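Local coordinates for protein oxidoreductase (PDB 5UFA) that probably shuttles electrons between NADP(H) and ferredoxin or flavodoxin through a bound FAD, at residues L112-F117 with R228-G233. Residues are numbered along the deposited sequence; the frame is centred on the assembly and turned at random.
Sequences LLPERF and RFMICG
L112 and F117, at the two ends of the loop segment 112-117, face strand residues M230 and R228: the CA atoms of L112 and M230 are 7.5 Å apart, those of F117 and R228 7.7 Å. No hydrogen bond joins the segments. The loop segment lies over one face of the sheet to which 228-233 belongs and curls into a 3-10 turn at 114-116, where the N of R116 hydrogen-bonds to the O of L113 and the N of F117 to the O of P114; P114 suits the start of this turn, as its ring restricts phi and its lost N-H is not needed. Strand alternation turns R228, M230 and C232 toward the loop and F229 and I231 to the opposite face.

M230 lies between the two ends of 112-117, touching L112, P114 and F117. Bends at chi2 (-77°) and chi3 (-68°) turn the end of its flexible chain: the methyl CE sits 3.5 Å from CD of P114 and 3.6 Å from CD2 of L112, while SD lies oblique to the F117 ring, 5.1 Å from its centroid, in a Met-aromatic contact. The strand belongs to the parallel sheet of the NADP-binding domain, flanked by strands 122-128 and 261-265, and the loop leads into that domain from the FAD-binding barrel, as in the ferredoxin-NADP reductase fold.

The flat ring of F117 offers a broad face to the methylenes of R228, with CB 3.9 Å from the ring centroid in a CH-pi contact. The guanidinium, turned 70° from the ring plane, extends beyond it to a salt bridge with D119. At the ring's edge, the carbonyl O of F229 lies 3.8 Å from CZ of F117. Toward the FAD, L112's second methyl, CD1, reaches CB of C232, which is small enough to sit beside P134 and F135 of helix 133-138.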
ATOM      1  N   LEU A 112       5.170   8.370   3.189  1.00 30.41           N
ATOM      2  CA  LEU A 112       5.581   7.423   2.144  1.00 28.97           C
ATOM      3  C   LEU A 112       5.603   8.136   0.794  1.00 33.17           C
ATOM      4  O   LEU A 112       4.663   8.059   0.002  1.00 42.25           O
ATOM      5  CB  LEU A 112       4.634   6.240   2.099  1.00 31.22           C
ATOM      6  CG  LEU A 112       4.978   4.911   2.755  1.00 32.56           C
ATOM      7  CD1 LEU A 112       4.018   3.847   2.185  1.00 28.27           C
ATOM      8  CD2 LEU A 112       6.426   4.521   2.515  1.00 27.32           C
ATOM      9  N   LEU A 113       6.695   8.839   0.513  1.00 32.72           N
ATOM     10  CA  LEU A 113       6.758   9.713  -0.659  1.00 33.63           C
ATOM     11  C   LEU A 113       8.052   9.464  -1.437  1.00 33.97           C
ATOM     12  O   LEU A 113       9.112  10.024  -1.105  1.00 32.00           O
ATOM     13  CB  LEU A 113       6.609  11.170  -0.229  1.00 34.24           C
ATOM     14  CG  LEU A 113       5.385  11.370   0.698  1.00 42.99           C
ATOM     15  CD1 LEU A 113       5.527  12.561   1.651  1.00 46.69           C
ATOM     16  CD2 LEU A 113       4.045  11.442  -0.061  1.00 39.23           C
ATOM     17  N   PRO A 114       8.003   8.620  -2.468  1.00 31.71           N
ATOM     18  CA  PRO A 114       9.239   8.217  -3.157  1.00 31.19           C
ATOM     19  C   PRO A 114       9.944   9.334  -3.894  1.00 32.94           C
ATOM     20  O   PRO A 114      11.146   9.209  -4.170  1.00 32.74           O
ATOM     21  CB  PRO A 114       8.763   7.122  -4.124  1.00 34.97           C
ATOM     22  CG  PRO A 114       7.272   7.264  -4.178  1.00 36.23           C
ATOM     23  CD  PRO A 114       6.841   7.810  -2.873  1.00 33.74           C
ATOM     24  N   GLU A 115       9.253  10.423  -4.203  1.00 37.17           N
ATOM     25  CA  GLU A 115       9.913  11.536  -4.864  1.00 34.79           C
ATOM     26  C   GLU A 115      10.919  12.225  -3.954  1.00 39.96           C
ATOM     27  O   GLU A 115      11.736  13.014  -4.445  1.00 38.36           O
ATOM     28  CB  GLU A 115       8.879  12.545  -5.341  1.00 35.48           C
ATOM     29  CG  GLU A 115       8.222  12.155  -6.620  1.00 48.30           C
ATOM     30  CD  GLU A 115       6.917  12.876  -6.824  1.00 48.28           C
ATOM     31  OE1 GLU A 115       6.941  14.125  -6.950  1.00 56.92           O
ATOM     32  OE2 GLU A 115       5.878  12.194  -6.861  1.00 43.17           O
ATOM     33  N   ARG A 116      10.864  11.966  -2.640  1.00 35.88           N
ATOM     34  CA  ARG A 116      11.885  12.495  -1.740  1.00 37.95           C
ATOM     35  C   ARG A 116      13.244  11.855  -1.994  1.00 38.13           C
ATOM     36  O   ARG A 116      14.266  12.446  -1.632  1.00 56.90           O
ATOM     37  CB  ARG A 116      11.480  12.295  -0.276  1.00 37.30           C
ATOM     38  CG  ARG A 116      10.164  12.957   0.155  1.00 37.80           C
ATOM     39  CD  ARG A 116       9.446  12.069   1.202  1.00 50.34           C
ATOM     40  NE  ARG A 116       9.642  12.431   2.613  1.00 58.43           N
ATOM     41  CZ  ARG A 116       9.970  11.574   3.591  1.00 55.73           C
ATOM     42  NH1 ARG A 116      10.158  10.280   3.334  1.00 45.31           N
ATOM     43  NH2 ARG A 116      10.111  12.019   4.840  1.00 58.62           N
ATOM     44  N   PHE A 117      13.277  10.676  -2.617  1.00 36.55           N
ATOM     45  CA  PHE A 117      14.544  10.063  -3.000  1.00 37.04           C
ATOM     46  C   PHE A 117      15.214  10.933  -4.057  1.00 39.88           C
ATOM     47  O   PHE A 117      14.589  11.247  -5.076  1.00 39.66           O
ATOM     48  CB  PHE A 117      14.338   8.656  -3.568  1.00 38.34           C
ATOM     49  CG  PHE A 117      14.105   7.577  -2.530  1.00 37.26           C
ATOM     50  CD1 PHE A 117      14.956   7.421  -1.447  1.00 34.84           C
ATOM     51  CD2 PHE A 117      13.042   6.696  -2.671  1.00 31.61           C
ATOM     52  CE1 PHE A 117      14.740   6.425  -0.517  1.00 33.56           C
ATOM     53  CE2 PHE A 117      12.837   5.683  -1.760  1.00 30.60           C
ATOM     54  CZ  PHE A 117      13.663   5.565  -0.666  1.00 31.57           C
ATOM     55  N   ARG A 228      16.114   1.633  -4.432  1.00 40.22           N
ATOM     56  CA  ARG A 228      15.392   2.419  -3.438  1.00 32.09           C
ATOM     57  C   ARG A 228      14.175   1.627  -2.985  1.00 31.96           C
ATOM     58  O   ARG A 228      13.369   1.198  -3.820  1.00 30.27           O
ATOM     59  CB  ARG A 228      14.981   3.765  -4.023  1.00 30.31           C
ATOM     60  CG  ARG A 228      16.169   4.585  -4.491  1.00 33.88           C
ATOM     61  CD  ARG A 228      17.119   4.987  -3.352  1.00 34.64           C
ATOM     62  NE  ARG A 228      18.276   5.730  -3.869  1.00 35.03           N
ATOM     63  CZ  ARG A 228      19.417   5.167  -4.257  1.00 36.25           C
ATOM     64  NH1 ARG A 228      19.585   3.855  -4.164  1.00 34.27           N
ATOM     65  NH2 ARG A 228      20.399   5.920  -4.735  1.00 39.20           N
ATOM     66  N   PHE A 229      14.041   1.455  -1.666  1.00 34.05           N
ATOM     67  CA  PHE A 229      13.039   0.592  -1.051  1.00 32.71           C
ATOM     68  C   PHE A 229      11.942   1.370  -0.336  1.00 31.65           C
ATOM     69  O   PHE A 229      12.225   2.281   0.445  1.00 35.73           O
ATOM     70  CB  PHE A 229      13.677  -0.350  -0.029  1.00 29.12           C
ATOM     71  CG  PHE A 229      14.389  -1.494  -0.634  1.00 28.67           C
ATOM     72  CD1 PHE A 229      13.678  -2.616  -1.040  1.00 25.31           C
ATOM     73  CD2 PHE A 229      15.763  -1.477  -0.785  1.00 24.81           C
ATOM     74  CE1 PHE A 229      14.332  -3.704  -1.617  1.00 28.52           C
ATOM     75  CE2 PHE A 229      16.428  -2.566  -1.345  1.00 27.97           C
ATOM     76  CZ  PHE A 229      15.711  -3.683  -1.756  1.00 24.16           C
ATOM     77  N   MET A 230      10.697   0.939  -0.548  1.00 28.20           N
ATOM     78  CA  MET A 230       9.540   1.356   0.234  1.00 33.73           C
ATOM     79  C   MET A 230       9.007   0.125   0.951  1.00 30.35           C
ATOM     80  O   MET A 230       8.908  -0.948   0.345  1.00 23.74           O
ATOM     81  CB  MET A 230       8.405   1.900  -0.638  1.00 33.81           C
ATOM     82  CG  MET A 230       8.788   2.759  -1.823  1.00 37.25           C
ATOM     83  SD  MET A 230       9.236   4.415  -1.352  1.00 41.19           S
ATOM     84  CE  MET A 230       7.673   5.072  -0.787  1.00 34.88           C
ATOM     85  N   ILE A 231       8.626   0.276   2.219  1.00 31.78           N
ATOM     86  CA  ILE A 231       8.091  -0.835   3.005  1.00 26.44           C
ATOM     87  C   ILE A 231       6.790  -0.412   3.662  1.00 32.51           C
ATOM     88  O   ILE A 231       6.764   0.563   4.420  1.00 36.98           O
ATOM     89  CB  ILE A 231       9.065  -1.323   4.088  1.00 25.31           C
ATOM     90  CG1 ILE A 231      10.516  -1.353   3.572  1.00 25.54           C
ATOM     91  CG2 ILE A 231       8.619  -2.709   4.571  1.00 28.08           C
ATOM     92  CD1 ILE A 231      11.541  -1.719   4.642  1.00 21.84           C
ATOM     93  N   CYS A 232       5.727  -1.180   3.431  1.00 26.84           N
ATOM     94  CA  CYS A 232       4.470  -0.904   4.119  1.00 21.26           C
ATOM     95  C   CYS A 232       3.725  -2.198   4.400  1.00 25.90           C
ATOM     96  O   CYS A 232       3.377  -2.954   3.490  1.00 25.52           O
ATOM     97  CB  CYS A 232       3.600   0.041   3.308  1.00 22.02           C
ATOM     98  SG  CYS A 232       2.009   0.380   4.122  1.00 22.70           S
ATOM     99  N   GLY A 233       3.418  -2.427   5.660  1.00 22.14           N
ATOM    100  CA  GLY A 233       2.621  -3.597   5.964  1.00 24.74           C
ATOM    101  C   GLY A 233       2.637  -3.890   7.439  1.00 27.52           C
ATOM    102  O   GLY A 233       2.741  -2.977   8.269  1.00 22.53           O
TER